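Local structure of odorant-binding protein 1F (3FIQ) at residues R17-A30 and N140-D153. The protein belongs to the lipocalin family and, as a secreted protein of the nasal epithelium, probably binds a wide variety of small odorant molecules. Numbering follows the deposited sequence. Where two conformers were deposited one is given.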
ATOM      1  N   ARG A  17       2.968   0.790   9.004  1.00  6.48           N
ATOM      2  CA  ARG A  17       3.929   1.553   8.242  1.00  6.62           C
ATOM      3  C   ARG A  17       4.169   0.877   6.935  1.00  6.81           C
ATOM      4  O   ARG A  17       3.846  -0.288   6.729  1.00  6.41           O
ATOM      5  CB  ARG A  17       5.300   1.585   8.974  1.00  6.85           C
ATOM      6  CG  ARG A  17       5.994   0.217   9.117  1.00  7.37           C
ATOM      7  CD  ARG A  17       7.161   0.216  10.120  1.00 13.36           C
ATOM      8  NE  ARG A  17       8.201   1.109   9.712  1.00 13.23           N
ATOM      9  CZ  ARG A  17       9.172   1.623  10.466  1.00 16.87           C
ATOM     10  NH1 ARG A  17       9.305   1.291  11.747  1.00 19.71           N
ATOM     11  NH2 ARG A  17      10.040   2.479   9.911  1.00 16.86           N
ATOM     12  N   THR A  18       4.711   1.636   5.987  1.00  4.84           N
ATOM     13  CA  THR A  18       5.060   1.073   4.688  1.00  4.72           C
ATOM     14  C   THR A  18       6.496   0.665   4.697  1.00  5.12           C
ATOM     15  O   THR A  18       7.405   1.497   4.916  1.00  6.57           O
ATOM     16  CB  THR A  18       4.851   2.080   3.594  1.00  4.57           C
ATOM     17  OG1 THR A  18       3.499   2.524   3.579  1.00  4.45           O
ATOM     18  CG2 THR A  18       5.163   1.459   2.209  1.00  4.52           C
ATOM     19  N   LEU A  19       6.730  -0.601   4.346  1.00  5.00           N
ATOM     20  CA  LEU A  19       8.093  -1.119   4.221  1.00  5.26           C
ATOM     21  C   LEU A  19       8.653  -1.037   2.822  1.00  5.23           C
ATOM     22  O   LEU A  19       9.770  -0.545   2.634  1.00  5.39           O
ATOM     23  CB  LEU A  19       8.156  -2.570   4.708  1.00  5.49           C
ATOM     24  CG  LEU A  19       7.718  -2.836   6.151  1.00  6.85           C
ATOM     25  CD1 LEU A  19       8.034  -4.275   6.559  1.00  9.81           C
ATOM     26  CD2 LEU A  19       8.415  -1.910   7.080  1.00 12.11           C
ATOM     27  N   TYR A  20       7.879  -1.497   1.812  1.00  5.09           N
ATOM     28  CA  TYR A  20       8.319  -1.498   0.449  1.00  5.13           C
ATOM     29  C   TYR A  20       7.148  -1.151  -0.436  1.00  4.90           C
ATOM     30  O   TYR A  20       6.006  -1.472  -0.119  1.00  4.97           O
ATOM     31  CB  TYR A  20       8.813  -2.890   0.004  1.00  5.41           C
ATOM     32  CG  TYR A  20      10.089  -3.355   0.683  1.00  5.75           C
ATOM     33  CD1 TYR A  20      11.322  -3.046   0.119  1.00  5.97           C
ATOM     34  CD2 TYR A  20      10.049  -4.065   1.851  1.00  6.33           C
ATOM     35  CE1 TYR A  20      12.497  -3.428   0.786  1.00  7.31           C
ATOM     36  CE2 TYR A  20      11.212  -4.407   2.522  1.00  7.13           C
ATOM     37  CZ  TYR A  20      12.408  -4.158   1.959  1.00  9.44           C
ATOM     38  OH  TYR A  20      13.548  -4.530   2.651  1.00 10.62           O
ATOM     39  N   ILE A  21       7.443  -0.500  -1.573  1.00  4.90           N
ATOM     40  CA  ILE A  21       6.446  -0.374  -2.632  1.00  4.80           C
ATOM     41  C   ILE A  21       7.112  -0.719  -3.939  1.00  7.39           C
ATOM     42  O   ILE A  21       8.189  -0.239  -4.214  1.00  6.89           O
ATOM     43  CB  ILE A  21       5.893   1.071  -2.748  1.00  4.63           C
ATOM     44  CG1 ILE A  21       5.436   1.630  -1.432  1.00  4.49           C
ATOM     45  CG2 ILE A  21       4.792   1.146  -3.753  1.00  7.70           C
ATOM     46  CD1 ILE A  21       5.010   3.093  -1.482  1.00  6.18           C
ATOM     47  N   VAL A  22       6.461  -1.510  -4.803  1.00  5.51           N
ATOM     48  CA  VAL A  22       7.015  -1.743  -6.126  1.00  6.23           C
ATOM     49  C   VAL A  22       5.921  -1.476  -7.154  1.00  7.72           C
ATOM     50  O   VAL A  22       4.749  -1.748  -6.898  1.00  7.34           O
ATOM     51  CB  VAL A  22       7.589  -3.096  -6.239  1.00  9.70           C
ATOM     52  CG1 VAL A  22       6.587  -4.123  -6.119  1.00 13.90           C
ATOM     53  CG2 VAL A  22       8.406  -3.250  -7.561  1.00 10.64           C
ATOM     54  N   ALA A  23       6.235  -0.872  -8.288  1.00  6.81           N
ATOM     55  CA  ALA A  23       5.189  -0.507  -9.241  1.00  6.70           C
ATOM     56  C   ALA A  23       5.764  -0.551 -10.657  1.00  8.02           C
ATOM     57  O   ALA A  23       6.966  -0.482 -10.804  1.00  8.35           O
ATOM     58  CB  ALA A  23       4.630   0.864  -8.975  1.00  5.89           C
ATOM     59  N   ASP A  24       4.919  -0.706 -11.680  1.00  6.61           N
ATOM     60  CA  ASP A  24       5.435  -0.733 -13.035  1.00  6.59           C
ATOM     61  C   ASP A  24       5.688   0.607 -13.662  1.00  8.91           C
ATOM     62  O   ASP A  24       6.349   0.647 -14.698  1.00 15.22           O
ATOM     63  CB  ASP A  24       4.518  -1.570 -13.961  1.00  8.92           C
ATOM     64  CG  ASP A  24       3.135  -1.120 -13.996  1.00  8.95           C
ATOM     65  OD1 ASP A  24       2.732  -0.234 -13.238  1.00  9.04           O
ATOM     66  OD2 ASP A  24       2.348  -1.759 -14.759  1.00 14.33           O
ATOM     67  N   ASN A  25       5.239   1.696 -13.054  1.00  6.49           N
ATOM     68  CA  ASN A  25       5.557   3.079 -13.437  1.00  6.44           C
ATOM     69  C   ASN A  25       6.351   3.663 -12.257  1.00  7.18           C
ATOM     70  O   ASN A  25       5.788   4.063 -11.230  1.00  9.51           O
ATOM     71  CB  ASN A  25       4.304   3.898 -13.735  1.00  7.80           C
ATOM     72  CG  ASN A  25       3.613   3.499 -15.017  1.00 13.33           C
ATOM     73  OD1 ASN A  25       2.371   3.290 -15.056  1.00 16.41           O
ATOM     74  ND2 ASN A  25       4.405   3.305 -16.077  1.00 11.70           N
ATOM     75  N   VAL A  26       7.675   3.691 -12.334  1.00  7.61           N
ATOM     76  CA  VAL A  26       8.468   3.960 -11.138  1.00  7.38           C
ATOM     77  C   VAL A  26       8.285   5.368 -10.609  1.00  8.85           C
ATOM     78  O   VAL A  26       8.421   5.593  -9.403  1.00  7.77           O
ATOM     79  CB  VAL A  26      10.000   3.664 -11.356  1.00 11.72           C
ATOM     80  CG1 VAL A  26      10.594   4.592 -12.272  1.00 11.32           C
ATOM     81  CG2 VAL A  26      10.723   3.618 -10.041  1.00 13.65           C
ATOM     82  N   GLU A  27       8.026   6.331 -11.497  1.00  8.97           N
ATOM     83  CA  GLU A  27       7.848   7.690 -11.068  1.00  8.81           C
ATOM     84  C   GLU A  27       6.711   7.801 -10.072  1.00  7.23           C
ATOM     85  O   GLU A  27       6.679   8.733  -9.265  1.00  7.62           O
ATOM     86  CB  GLU A  27       7.624   8.614 -12.247  1.00  9.23           C
ATOM     87  CG  GLU A  27       6.345   8.496 -12.918  1.00 12.18           C
ATOM     88  CD  GLU A  27       6.249   7.358 -13.940  1.00 15.89           C
ATOM     89  OE1 GLU A  27       7.225   6.555 -14.206  1.00 19.59           O
ATOM     90  OE2 GLU A  27       5.134   7.393 -14.515  1.00 18.85           O
ATOM     91  N   LYS A  28       5.758   6.855 -10.092  1.00  5.71           N
ATOM     92  CA  LYS A  28       4.626   6.962  -9.201  1.00  6.63           C
ATOM     93  C   LYS A  28       5.022   6.624  -7.789  1.00  5.51           C
ATOM     94  O   LYS A  28       4.312   7.059  -6.870  1.00  5.58           O
ATOM     95  CB  LYS A  28       3.541   5.980  -9.630  1.00  7.95           C
ATOM     96  CG  LYS A  28       2.866   6.355 -10.938  1.00 10.41           C
ATOM     97  CD  LYS A  28       1.960   7.484 -10.830  1.00 11.55           C
ATOM     98  CE  LYS A  28       1.216   7.751 -12.130  1.00 10.78           C
ATOM     99  NZ  LYS A  28       0.350   8.934 -11.932  1.00 12.16           N
ATOM    100  N   VAL A  29       6.102   5.856  -7.573  1.00  5.20           N
ATOM    101  CA  VAL A  29       6.461   5.400  -6.241  1.00  5.02           C
ATOM    102  C   VAL A  29       7.806   5.818  -5.730  1.00  5.66           C
ATOM    103  O   VAL A  29       8.122   5.618  -4.560  1.00  6.10           O
ATOM    104  CB  VAL A  29       6.277   3.854  -6.106  1.00  5.22           C
ATOM    105  CG1 VAL A  29       4.848   3.487  -6.277  1.00  9.89           C
ATOM    106  CG2 VAL A  29       7.185   3.109  -7.084  1.00  6.18           C
ATOM    107  N   ALA A  30       8.643   6.366  -6.612  1.00  5.45           N
ATOM    108  CA  ALA A  30       9.919   7.000  -6.242  1.00  6.38           C
ATOM    109  C   ALA A  30       9.642   8.285  -5.488  1.00  5.68           C
ATOM    110  O   ALA A  30       8.507   8.730  -5.362  1.00  7.42           O
ATOM    111  CB  ALA A  30      10.652   7.352  -7.522  1.00  7.52           C
ATOM    112  N   ASN A 140       3.516  -8.836 -13.282  1.00 14.15           N
ATOM    113  CA  ASN A 140       4.108  -8.061 -14.354  0.70 18.38           C
ATOM    114  C   ASN A 140       4.654  -6.688 -13.880  1.00 13.23           C
ATOM    115  O   ASN A 140       4.552  -5.675 -14.580  1.00 15.77           O
ATOM    116  CB  ASN A 140       3.091  -7.940 -15.506  0.70 19.79           C
ATOM    117  CG  ASN A 140       3.716  -7.487 -16.818  0.70 23.58           C
ATOM    118  OD1 ASN A 140       4.828  -7.899 -17.198  0.70 29.03           O
ATOM    119  ND2 ASN A 140       2.971  -6.640 -17.553  0.70 22.69           N
ATOM    120  N   ILE A 141       5.260  -6.670 -12.696  1.00 11.63           N
ATOM    121  CA  ILE A 141       5.828  -5.486 -12.095  1.00  8.75           C
ATOM    122  C   ILE A 141       7.341  -5.687 -11.960  1.00 10.52           C
ATOM    123  O   ILE A 141       7.760  -6.714 -11.429  1.00 12.50           O
ATOM    124  CB  ILE A 141       5.251  -5.218 -10.694  1.00 10.88           C
ATOM    125  CG1 ILE A 141       3.755  -4.853 -10.759  1.00  9.34           C
ATOM    126  CG2 ILE A 141       6.053  -4.109 -10.051  1.00 12.52           C
ATOM    127  CD1 ILE A 141       3.035  -4.962  -9.399  1.00  9.55           C
ATOM    128  N   PRO A 142       8.166  -4.792 -12.547  1.00 13.13           N
ATOM    129  CA  PRO A 142       9.614  -4.953 -12.516  1.00 11.03           C
ATOM    130  C   PRO A 142      10.178  -4.838 -11.127  1.00 10.80           C
ATOM    131  O   PRO A 142       9.967  -3.837 -10.453  1.00 10.62           O
ATOM    132  CB  PRO A 142      10.125  -3.812 -13.454  1.00 11.30           C
ATOM    133  CG  PRO A 142       8.967  -3.423 -14.259  1.00 17.14           C
ATOM    134  CD  PRO A 142       7.808  -3.588 -13.315  1.00 15.28           C
ATOM    135  N   ASN A 143      10.933  -5.840 -10.660  1.00 10.26           N
ATOM    136  CA  ASN A 143      11.522  -5.758  -9.314  1.00  8.73           C
ATOM    137  C   ASN A 143      12.563  -4.690  -9.162  1.00 11.05           C
ATOM    138  O   ASN A 143      12.852  -4.250  -8.026  1.00  9.52           O
ATOM    139  CB  ASN A 143      12.116  -7.120  -8.917  1.00 13.50           C
ATOM    140  CG  ASN A 143      11.088  -8.035  -8.364  1.00 14.19           C
ATOM    141  OD1 ASN A 143      10.372  -7.674  -7.411  1.00 14.53           O
ATOM    142  ND2 ASN A 143      10.968  -9.209  -8.953  1.00 14.75           N
ATOM    143  N   GLU A 144      13.130  -4.219 -10.284  1.00 11.37           N
ATOM    144  CA  GLU A 144      14.162  -3.204 -10.153  1.00 13.79           C
ATOM    145  C   GLU A 144      13.537  -1.866  -9.818  1.00 10.46           C
ATOM    146  O   GLU A 144      14.255  -0.935  -9.514  1.00 11.31           O
ATOM    147  CB  GLU A 144      14.994  -3.069 -11.409  1.00 17.23           C
ATOM    148  CG  GLU A 144      14.218  -2.647 -12.568  1.00 19.74           C
ATOM    149  CD  GLU A 144      13.728  -3.786 -13.450  1.00 31.05           C
ATOM    150  OE1 GLU A 144      13.503  -4.982 -12.964  1.00 24.78           O
ATOM    151  OE2 GLU A 144      13.548  -3.432 -14.679  1.00 35.40           O
ATOM    152  N   ASN A 145      12.193  -1.776  -9.855  1.00  7.24           N
ATOM    153  CA  ASN A 145      11.538  -0.557  -9.388  1.00  6.42           C
ATOM    154  C   ASN A 145      11.226  -0.498  -7.921  1.00  6.69           C
ATOM    155  O   ASN A 145      10.585   0.434  -7.455  1.00  7.63           O
ATOM    156  CB  ASN A 145      10.271  -0.291 -10.179  1.00  7.91           C
ATOM    157  CG  ASN A 145      10.521  -0.089 -11.655  1.00 11.25           C
ATOM    158  OD1 ASN A 145      11.632   0.092 -12.084  1.00 10.50           O
ATOM    159  ND2 ASN A 145       9.456  -0.113 -12.419  1.00  8.50           N
ATOM    160  N   THR A 146      11.680  -1.496  -7.181  1.00  6.06           N
ATOM    161  CA  THR A 146      11.331  -1.601  -5.778  1.00  5.75           C
ATOM    162  C   THR A 146      11.887  -0.480  -4.931  1.00  6.41           C
ATOM    163  O   THR A 146      13.053  -0.128  -5.065  1.00  7.91           O
ATOM    164  CB  THR A 146      11.898  -2.876  -5.200  1.00  6.80           C
ATOM    165  OG1 THR A 146      11.292  -3.998  -5.867  1.00  8.62           O
ATOM    166  CG2 THR A 146      11.594  -3.047  -3.717  1.00  8.24           C
ATOM    167  N   GLN A 147      11.017   0.111  -4.095  1.00  5.25           N
ATOM    168  CA  GLN A 147      11.403   1.192  -3.182  1.00  5.18           C
ATOM    169  C   GLN A 147      11.278   0.713  -1.750  1.00  7.45           C
ATOM    170  O   GLN A 147      10.257   0.195  -1.345  1.00  7.40           O
ATOM    171  CB  GLN A 147      10.371   2.346  -3.339  1.00  4.92           C
ATOM    172  CG  GLN A 147      10.177   2.820  -4.734  1.00  4.98           C
ATOM    173  CD  GLN A 147      11.384   3.547  -5.334  1.00  6.01           C
ATOM    174  OE1 GLN A 147      11.907   4.466  -4.732  1.00  6.38           O
ATOM    175  NE2 GLN A 147      11.833   3.106  -6.548  1.00  7.42           N
ATOM    176  N   HIS A 148      12.363   0.830  -0.987  1.00  5.41           N
ATOM    177  CA  HIS A 148      12.402   0.577   0.429  1.00  6.79           C
ATOM    178  C   HIS A 148      12.161   1.890   1.111  1.00  5.46           C
ATOM    179  O   HIS A 148      12.959   2.818   0.982  1.00  6.23           O
ATOM    180  CB  HIS A 148      13.777   0.077   0.765  1.00  6.59           C
ATOM    181  CG  HIS A 148      13.979  -0.322   2.188  1.00  6.69           C
ATOM    182  ND1 HIS A 148      15.206  -0.189   2.798  1.00  9.92           N
ATOM    183  CD2 HIS A 148      13.169  -0.923   3.090  1.00  7.25           C
ATOM    184  CE1 HIS A 148      15.133  -0.643   4.039  1.00 10.98           C
ATOM    185  NE2 HIS A 148      13.914  -1.141   4.234  1.00  8.80           N
ATOM    186  N   LEU A 149      11.069   2.008   1.825  1.00  5.38           N
ATOM    187  CA  LEU A 149      10.666   3.260   2.443  1.00  5.34           C
ATOM    188  C   LEU A 149      11.172   3.459   3.864  1.00  6.80           C
ATOM    189  O   LEU A 149      11.122   4.605   4.379  1.00  7.25           O
ATOM    190  CB  LEU A 149       9.136   3.463   2.401  1.00  5.76           C
ATOM    191  CG  LEU A 149       8.616   4.202   1.151  1.00  4.68           C
ATOM    192  CD1 LEU A 149       8.981   3.458  -0.132  1.00  5.68           C
ATOM    193  CD2 LEU A 149       7.156   4.417   1.214  1.00  5.33           C
ATOM    194  N   VAL A 150      11.621   2.420   4.542  1.00  6.74           N
ATOM    195  CA  VAL A 150      11.969   2.552   5.948  1.00  9.33           C
ATOM    196  C   VAL A 150      12.959   3.665   6.252  1.00  7.81           C
ATOM    197  O   VAL A 150      12.736   4.463   7.197  1.00  9.74           O
ATOM    198  CB  VAL A 150      12.423   1.213   6.513  1.00 10.47           C
ATOM    199  CG1 VAL A 150      12.983   1.383   7.922  1.00 14.65           C
ATOM    200  CG2 VAL A 150      11.265   0.230   6.474  1.00 10.17           C
ATOM    201  N   PRO A 151      14.027   3.788   5.450  1.00  7.92           N
ATOM    202  CA  PRO A 151      15.027   4.804   5.824  1.00  7.96           C
ATOM    203  C   PRO A 151      14.613   6.245   5.721  1.00  9.17           C
ATOM    204  O   PRO A 151      15.190   7.112   6.359  1.00 13.09           O
ATOM    205  CB  PRO A 151      16.149   4.566   4.814  1.00 13.50           C
ATOM    206  CG  PRO A 151      15.953   3.155   4.369  1.00 12.26           C
ATOM    207  CD  PRO A 151      14.496   2.979   4.307  1.00  7.76           C
ATOM    208  N   THR A 152      13.561   6.508   4.981  1.00  8.87           N
ATOM    209  CA  THR A 152      12.992   7.861   4.861  1.00  9.61           C
ATOM    210  C   THR A 152      11.643   8.036   5.556  1.00 11.37           C
ATOM    211  O   THR A 152      10.962   9.041   5.368  1.00 13.46           O
ATOM    212  CB  THR A 152      12.840   8.275   3.395  1.00  8.92           C
ATOM    213  OG1 THR A 152      12.060   7.361   2.650  1.00  8.04           O
ATOM    214  CG2 THR A 152      14.193   8.327   2.712  1.00 11.09           C
ATOM    215  N   ASP A 153      11.232   7.060   6.367  1.00  6.75           N
ATOM    216  CA  ASP A 153       9.948   7.144   7.053  1.00  7.93           C
ATOM    217  C   ASP A 153      10.152   7.890   8.337  1.00 11.09           C
ATOM    218  O   ASP A 153      10.649   7.345   9.366  1.00 18.36           O
ATOM    219  CB  ASP A 153       9.441   5.734   7.330  1.00  8.91           C
ATOM    220  CG  ASP A 153       8.060   5.736   8.025  1.00 14.29           C
ATOM    221  OD1 ASP A 153       7.649   6.810   8.468  1.00 19.43           O
ATOM    222  OD2 ASP A 153       7.470   4.670   8.185  1.00 12.96           O
TER
HETATM  223  O   HOH W   1       8.571   2.440   7.216  1.00 10.32           O
HETATM  224  O   HOH W   2       5.141   4.386   6.652  1.00  6.27           O
HETATM  225  O   HOH W   3       9.460   0.168 -15.365  1.00 18.57           O
HETATM  226  O   HOH W   4       2.190  -4.505 -14.813  1.00 31.04           O
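With its CG anti to the backbone N (chi1 -176°), H148 brings its ring across that of Y20. The planes are inclined by only 19° but strongly offset, so little of one ring lies over the other; H148 CD2 sits over one face of the tyrosine, 3.5 Å from Y20 CE1. In the backbone, Y20 and H148 form an antiparallel non-hydrogen-bonded pair, next to the hydrogen-bonded pair I21 and Q147, where I21 N to Q147 O and Q147 N to I21 O each measure 2.9 Å; L149 N to L19 O (3.0 Å) continues the ladder. A bend at chi2 (-68°) folds Q147 back, laying CG on V29 O and giving NE2 to N145 O, while OE1 accepts from R36. The N145 amide extends the pairing beyond strand 147-148, with a side-chain hydrogen bond in place of a backbone one: ND2 reaches A23 O at 3.0 Å, in the carbonyl plane. V22 CG2 wedges between I141 CG2 (3.5 Å) and T146 OG1. At the far end, R17 and D153 form a long salt bridge through charge alone (NH2 to OD2, 3.8 Å), while a water links R17 NE, T18 O and D153 OD2. The short strand 147-148, which follows helix 126-138, adds antiparallel to strand 14-23 of the lipocalin barrel; that strand also pairs with 38-44 and 111-119, and Y20 reaches K129 and L132 of the helix.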